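Local coordinates for periplasmic binding protein (Veillonella parvula, PDB 4LJS) that probably captures an iron-siderophore, haem or cobalamin-like ligand outside the inner membrane and delivers it to an ABC importer, at residues L198-Q203 against P233-E238; N265-Q270 against K282-L287. One frame throughout, in Å; residues are numbered along the deposited sequence.

Contact 1 of 2, residues L198-Q203 against P233-E238; sequences LFIEVQ and PSISME
Ile-200 and Ile-235 meet through their branch methyls, CG2 of Ile-200 lying 3.8 Å from CG2 of Ile-235, and the two side chains run at about a right angle. The touching branches are placed differently: CG2 of Ile-200 lies anti to its carbonyl carbon, beside the backbone N. In Ile-235, chi1 of -177° turns CG1 away from the backbone N, so CG2 lies between N and the carbonyl carbon. The ethyl arm is thereby sent back toward the start of the strand, to a second apolar partner: CD1 of Ile-235 is 4.4 Å from CD1 of Leu-198, a looser approach. One isoleucine thus spans two residues that are two apart on strand 196-203 and point from the same face. No hydrogen bond joins the segments, and 95 Å² is buried between them, which fits a small, purely apolar contact; all three residues are buried.

Polar interactions stay within each segment or lead to its surroundings. NE2 of Gln-203 donates to OE2 of Glu-201 over 3.2 Å; the N-H...O angle of 138° shows a bent bond, and the donor stands well above the carboxylate plane. The other carboxylate oxygen, OE1, forms a salt bridge with Arg-208 and a hydrogen bond with Tyr-210 OH. On the second segment Ser-236 is the N-cap, its OG bonding to Asp-239 N.

The contact therefore lays the chain leading into helix 237-243 against one face of strand 196-203. Phe-207 of the antiparallel neighbour 206-209 touches both isoleucines. On the parallel neighbour 247-252, Ile-248 and Leu-250 touch Ile-200, while Phe-199 stacks on Phe-249 and Val-202 packs on helix 260-268.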
loop_
_atom_site.group_PDB
_atom_site.type_symbol
_atom_site.label_atom_id
_atom_site.label_comp_id
_atom_site.label_asym_id
_atom_site.label_seq_id
_atom_site.Cartn_x
_atom_site.Cartn_y
_atom_site.Cartn_z
ATOM N N LEU A 198 -11.377 -11.362 10.956
ATOM C CA LEU A 198 -10.375 -10.859 11.883
ATOM C C LEU A 198 -9.061 -10.604 11.162
ATOM O O LEU A 198 -8.532 -11.493 10.496
ATOM C CB LEU A 198 -10.147 -11.852 13.024
ATOM C CG LEU A 198 -8.988 -11.496 13.956
ATOM C CD1 LEU A 198 -9.316 -10.253 14.777
ATOM C CD2 LEU A 198 -8.616 -12.671 14.850
ATOM N N PHE A 199 -8.539 -9.385 11.295
ATOM C CA PHE A 199 -7.237 -9.042 10.732
ATOM C C PHE A 199 -6.230 -8.854 11.854
ATOM O O PHE A 199 -6.396 -7.981 12.711
ATOM C CB PHE A 199 -7.314 -7.755 9.916
ATOM C CG PHE A 199 -8.267 -7.821 8.760
ATOM C CD1 PHE A 199 -9.626 -7.611 8.947
ATOM C CD2 PHE A 199 -7.804 -8.075 7.481
ATOM C CE1 PHE A 199 -10.504 -7.661 7.878
ATOM C CE2 PHE A 199 -8.674 -8.129 6.407
ATOM C CZ PHE A 199 -10.029 -7.926 6.607
ATOM N N ILE A 200 -5.190 -9.678 11.852
ATOM C CA ILE A 200 -4.148 -9.579 12.864
ATOM C C ILE A 200 -2.765 -9.784 12.271
ATOM O O ILE A 200 -2.608 -10.473 11.261
ATOM C CB ILE A 200 -4.343 -10.604 14.003
ATOM C CG1 ILE A 200 -4.598 -12.000 13.429
ATOM C CG2 ILE A 200 -5.489 -10.183 14.908
ATOM C CD1 ILE A 200 -4.411 -13.116 14.429
ATOM N N GLU A 201 -1.768 -9.166 12.900
ATOM C CA GLU A 201 -0.368 -9.435 12.588
ATOM C C GLU A 201 0.254 -10.101 13.797
ATOM O O GLU A 201 0.026 -9.681 14.932
ATOM C CB GLU A 201 0.403 -8.151 12.247
ATOM C CG GLU A 201 1.906 -8.384 12.045
ATOM C CD GLU A 201 2.693 -7.125 11.688
ATOM O OE1 GLU A 201 2.143 -6.007 11.812
ATOM O OE2 GLU A 201 3.872 -7.265 11.281
ATOM N N VAL A 202 1.033 -11.150 13.557
ATOM C CA VAL A 202 1.678 -11.863 14.647
ATOM C C VAL A 202 3.040 -11.263 14.962
ATOM O O VAL A 202 3.900 -11.158 14.088
ATOM C CB VAL A 202 1.834 -13.357 14.334
ATOM C CG1 VAL A 202 2.722 -14.025 15.376
ATOM C CG2 VAL A 202 0.469 -14.019 14.276
ATOM N N GLN A 203 3.216 -10.856 16.215
ATOM C CA GLN A 203 4.476 -10.306 16.686
ATOM C C GLN A 203 4.878 -11.024 17.958
ATOM O O GLN A 203 4.367 -10.726 19.039
ATOM C CB GLN A 203 4.346 -8.807 16.943
ATOM C CG GLN A 203 4.358 -7.978 15.675
ATOM C CD GLN A 203 5.722 -7.974 15.010
ATOM O OE1 GLN A 203 6.753 -7.859 15.678
ATOM N NE2 GLN A 203 5.737 -8.106 13.692
ATOM N N PRO A 233 -4.743 -2.241 21.137
ATOM C CA PRO A 233 -3.596 -2.456 20.247
ATOM C C PRO A 233 -3.322 -3.945 20.028
ATOM O O PRO A 233 -2.640 -4.323 19.074
ATOM C CB PRO A 233 -2.433 -1.793 20.998
ATOM C CG PRO A 233 -2.885 -1.707 22.420
ATOM C CD PRO A 233 -4.368 -1.505 22.355
ATOM N N SER A 234 -3.875 -4.780 20.903
ATOM C CA SER A 234 -3.678 -6.218 20.836
ATOM C C SER A 234 -4.985 -6.945 21.139
ATOM O O SER A 234 -5.798 -6.465 21.926
ATOM C CB SER A 234 -2.615 -6.629 21.849
ATOM O OG SER A 234 -2.936 -6.122 23.139
ATOM N N ILE A 235 -5.196 -8.096 20.512
ATOM C CA ILE A 235 -6.359 -8.908 20.840
ATOM C C ILE A 235 -5.944 -10.243 21.452
ATOM O O ILE A 235 -5.155 -10.993 20.869
ATOM C CB ILE A 235 -7.314 -9.112 19.639
ATOM C CG1 ILE A 235 -8.546 -9.908 20.077
ATOM C CG2 ILE A 235 -6.609 -9.799 18.480
ATOM C CD1 ILE A 235 -9.705 -9.846 19.104
ATOM N N SER A 236 -6.465 -10.521 22.643
ATOM C CA SER A 236 -6.130 -11.750 23.345
ATOM C C SER A 236 -6.670 -12.958 22.595
ATOM O O SER A 236 -7.688 -12.869 21.904
ATOM C CB SER A 236 -6.698 -11.732 24.766
ATOM O OG SER A 236 -8.112 -11.834 24.748
HETATM N N MSE A 237 -5.977 -14.086 22.736
HETATM C CA MSE A 237 -6.447 -15.355 22.199
HETATM C C MSE A 237 -7.838 -15.659 22.756
HETATM O O MSE A 237 -8.678 -16.266 22.086
HETATM C CB MSE A 237 -5.462 -16.471 22.557
HETATM C CG MSE A 237 -5.870 -17.856 22.080
HETATM SE SE MSE A 237 -4.391 -19.132 22.068
HETATM C CE MSE A 237 -3.077 -18.042 21.121
ATOM N N GLU A 238 -8.074 -15.203 23.982
ATOM C CA GLU A 238 -9.361 -15.354 24.646
ATOM C C GLU A 238 -10.470 -14.565 23.954
ATOM O O GLU A 238 -11.571 -15.077 23.747
ATOM C CB GLU A 238 -9.243 -14.908 26.098
ATOM C CG GLU A 238 -10.563 -14.829 26.814
ATOM C CD GLU A 238 -10.390 -14.673 28.302
ATOM O OE1 GLU A 238 -9.425 -13.997 28.717
ATOM O OE2 GLU A 238 -11.212 -15.235 29.055
#

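Contact 2 of 2, residues N265-Q270 against K282-L287; sequences NYVLTQ and KRVHFL
Val-284, at the start of strand 284-288, meets helix 260-268 mainly through one methyl, CD1 of Leu-268. Followed outward, its CB comes first: it lies 4.0 Å from CD1 of Leu-268. The branches then spread around the same methyl, CG1 and CG2 of Val-284 each being 4.1 Å from CD1 of Leu-268. Three near-equal distances show that the leucine methyl rests over the flat side of the CB-CG1-CG2 triangle, not against one branch tip. The torsion, chi1 179°, puts CG1 opposite the backbone N, and this branch also reaches the neighbouring helix residue, with CG1 of Val-284 at 4.3 Å from CG1 of Val-267.

On the helix side the approach is less direct. The CB of Leu-268 does not point at the strand; the chain bends over to bring CD1 there, with chi1 at -95°, well off a staggered value. The two side chains lie alongside one another, running antiparallel. Only 90 Å² is buried between the segments, with no hydrogen bond across.

Both segments lie where helices end. Thr-269 N donates to Asn-265 O at 3.0 Å, and Gln-270 N then bonds to Leu-268 O at 2.7 Å, making Thr-269 the centre of an inverse gamma turn. Lys-282, with phi of +56°, is the C-prime residue of a Schellman motif that closes helix 277-280 just before the strand.

Leu-250 touches both Val-267 and Val-284, and Met-264 adds to the cover over Val-284. Strand 284-288 runs parallel to and beside strand 247-252, with helix 260-268 in the connection and packed on it: the arrangement is a beta-alpha-beta crossover, the unit from which Rossmann-like lobes of periplasmic binding proteins are built.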
loop_
_atom_site.group_PDB
_atom_site.type_symbol
_atom_site.label_atom_id
_atom_site.label_comp_id
_atom_site.label_asym_id
_atom_site.label_seq_id
_atom_site.Cartn_x
_atom_site.Cartn_y
_atom_site.Cartn_z
ATOM N N ASN A 265 2.112 -21.738 11.363
ATOM C CA ASN A 265 2.077 -22.908 12.222
ATOM C C ASN A 265 1.794 -22.552 13.678
ATOM O O ASN A 265 1.102 -23.292 14.379
ATOM C CB ASN A 265 3.373 -23.704 12.106
ATOM C CG ASN A 265 3.231 -25.107 12.636
ATOM O OD1 ASN A 265 3.472 -25.363 13.815
ATOM N ND2 ASN A 265 2.819 -26.028 11.770
ATOM N N TYR A 266 2.320 -21.416 14.127
ATOM C CA TYR A 266 2.042 -20.930 15.477
ATOM C C TYR A 266 0.551 -20.646 15.668
ATOM O O TYR A 266 -0.023 -20.950 16.715
ATOM C CB TYR A 266 2.864 -19.674 15.783
ATOM C CG TYR A 266 2.520 -19.015 17.105
ATOM C CD1 TYR A 266 1.749 -17.857 17.152
ATOM C CD2 TYR A 266 2.966 -19.550 18.307
ATOM C CE1 TYR A 266 1.435 -17.252 18.362
ATOM C CE2 TYR A 266 2.657 -18.953 19.518
ATOM C CZ TYR A 266 1.891 -17.808 19.540
ATOM O OH TYR A 266 1.586 -17.217 20.746
ATOM N N VAL A 267 -0.074 -20.066 14.650
ATOM C CA VAL A 267 -1.488 -19.718 14.721
ATOM C C VAL A 267 -2.367 -20.969 14.673
ATOM O O VAL A 267 -3.256 -21.150 15.508
ATOM C CB VAL A 267 -1.872 -18.733 13.594
ATOM C CG1 VAL A 267 -3.382 -18.553 13.513
ATOM C CG2 VAL A 267 -1.178 -17.400 13.809
ATOM N N LEU A 268 -2.098 -21.835 13.701
ATOM C CA LEU A 268 -2.885 -23.047 13.495
ATOM C C LEU A 268 -2.751 -24.026 14.653
ATOM O O LEU A 268 -3.730 -24.319 15.335
ATOM C CB LEU A 268 -2.481 -23.732 12.187
ATOM C CG LEU A 268 -3.297 -23.409 10.932
ATOM C CD1 LEU A 268 -3.632 -21.930 10.843
ATOM C CD2 LEU A 268 -2.559 -23.880 9.683
ATOM N N THR A 269 -1.538 -24.529 14.866
ATOM C CA THR A 269 -1.281 -25.481 15.942
ATOM C C THR A 269 -1.329 -24.784 17.294
ATOM O O THR A 269 -0.295 -24.522 17.911
ATOM C CB THR A 269 0.084 -26.175 15.781
ATOM O OG1 THR A 269 1.137 -25.219 15.960
ATOM C CG2 THR A 269 0.199 -26.810 14.404
ATOM N N GLN A 270 -2.537 -24.474 17.741
ATOM C CA GLN A 270 -2.731 -23.826 19.025
ATOM C C GLN A 270 -3.598 -24.717 19.898
ATOM O O GLN A 270 -3.807 -25.888 19.583
ATOM C CB GLN A 270 -3.387 -22.458 18.839
ATOM C CG GLN A 270 -2.902 -21.407 19.815
ATOM C CD GLN A 270 -1.449 -21.034 19.600
ATOM O OE1 GLN A 270 -0.539 -21.768 19.987
ATOM N NE2 GLN A 270 -1.223 -19.883 18.977
ATOM N N LYS A 282 -10.332 -24.078 8.152
ATOM C CA LYS A 282 -9.094 -23.780 7.441
ATOM C C LYS A 282 -9.187 -22.489 6.641
ATOM O O LYS A 282 -8.756 -22.420 5.493
ATOM C CB LYS A 282 -8.692 -24.960 6.549
ATOM C CG LYS A 282 -8.516 -26.262 7.328
ATOM C CD LYS A 282 -8.478 -27.476 6.412
ATOM C CE LYS A 282 -7.080 -27.741 5.880
ATOM N NZ LYS A 282 -6.150 -28.199 6.952
ATOM N N ARG A 283 -9.753 -21.462 7.263
ATOM C CA ARG A 283 -9.873 -20.161 6.621
ATOM C C ARG A 283 -8.956 -19.152 7.309
ATOM O O ARG A 283 -9.396 -18.192 7.939
ATOM C CB ARG A 283 -11.339 -19.716 6.591
ATOM C CG ARG A 283 -12.231 -20.707 5.831
ATOM C CD ARG A 283 -13.681 -20.253 5.750
ATOM N NE ARG A 283 -13.819 -18.947 5.102
ATOM C CZ ARG A 283 -14.944 -18.241 5.093
ATOM N NH1 ARG A 283 -16.026 -18.718 5.693
ATOM N NH2 ARG A 283 -14.988 -17.058 4.492
ATOM N N VAL A 284 -7.659 -19.410 7.195
ATOM C CA VAL A 284 -6.638 -18.540 7.746
ATOM C C VAL A 284 -5.668 -18.262 6.614
ATOM O O VAL A 284 -5.015 -19.177 6.108
ATOM C CB VAL A 284 -5.903 -19.214 8.918
ATOM C CG1 VAL A 284 -4.823 -18.294 9.478
ATOM C CG2 VAL A 284 -6.899 -19.631 10.010
ATOM N N HIS A 285 -5.589 -17.004 6.196
ATOM C CA HIS A 285 -4.811 -16.666 5.014
ATOM C C HIS A 285 -3.814 -15.547 5.269
ATOM O O HIS A 285 -4.070 -14.640 6.068
ATOM C CB HIS A 285 -5.745 -16.259 3.874
ATOM C CG HIS A 285 -6.962 -17.121 3.760
ATOM N ND1 HIS A 285 -6.957 -18.333 3.102
ATOM C CD2 HIS A 285 -8.225 -16.948 4.223
ATOM C CE1 HIS A 285 -8.163 -18.868 3.164
ATOM N NE2 HIS A 285 -8.950 -18.049 3.839
ATOM N N PHE A 286 -2.684 -15.618 4.569
ATOM C CA PHE A 286 -1.671 -14.573 4.622
ATOM C C PHE A 286 -2.144 -13.329 3.878
ATOM O O PHE A 286 -2.765 -13.426 2.822
ATOM C CB PHE A 286 -0.367 -15.072 3.994
ATOM C CG PHE A 286 0.436 -15.970 4.892
ATOM C CD1 PHE A 286 0.755 -15.577 6.184
ATOM C CD2 PHE A 286 0.875 -17.210 4.443
ATOM C CE1 PHE A 286 1.509 -16.398 7.014
ATOM C CE2 PHE A 286 1.626 -18.039 5.267
ATOM C CZ PHE A 286 1.942 -17.633 6.557
ATOM N N LEU A 287 -1.846 -12.162 4.437
ATOM C CA LEU A 287 -2.166 -10.893 3.798
ATOM C C LEU A 287 -0.954 -9.969 3.931
ATOM O O LEU A 287 -0.620 -9.525 5.031
ATOM C CB LEU A 287 -3.412 -10.274 4.444
ATOM C CG LEU A 287 -3.943 -8.924 3.940
ATOM C CD1 LEU A 287 -4.242 -8.948 2.447
ATOM C CD2 LEU A 287 -5.191 -8.516 4.729
#

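Both contacts are small, apolar and free of hydrogen bonds across their segments, and both rest on the same mixed sheet, their centres about 12 Å apart. Contact 1 sets the residues leading into helix 237-243, through Ile-235, against strand 196-203; contact 2 sets a helix end against strand 284-288. Strand 247-252 lies between the two strands. Direct packing also joins the contacts: Val-202 CG2 is 3.8 Å from Val-267 CG2, and Phe-199 CD2 is 3.8 Å from Leu-287 CD2. They differ with their place: every touching residue of contact 1 is buried, whereas contact 2 includes a partly exposed leucine, Leu-268, at the end of its helix.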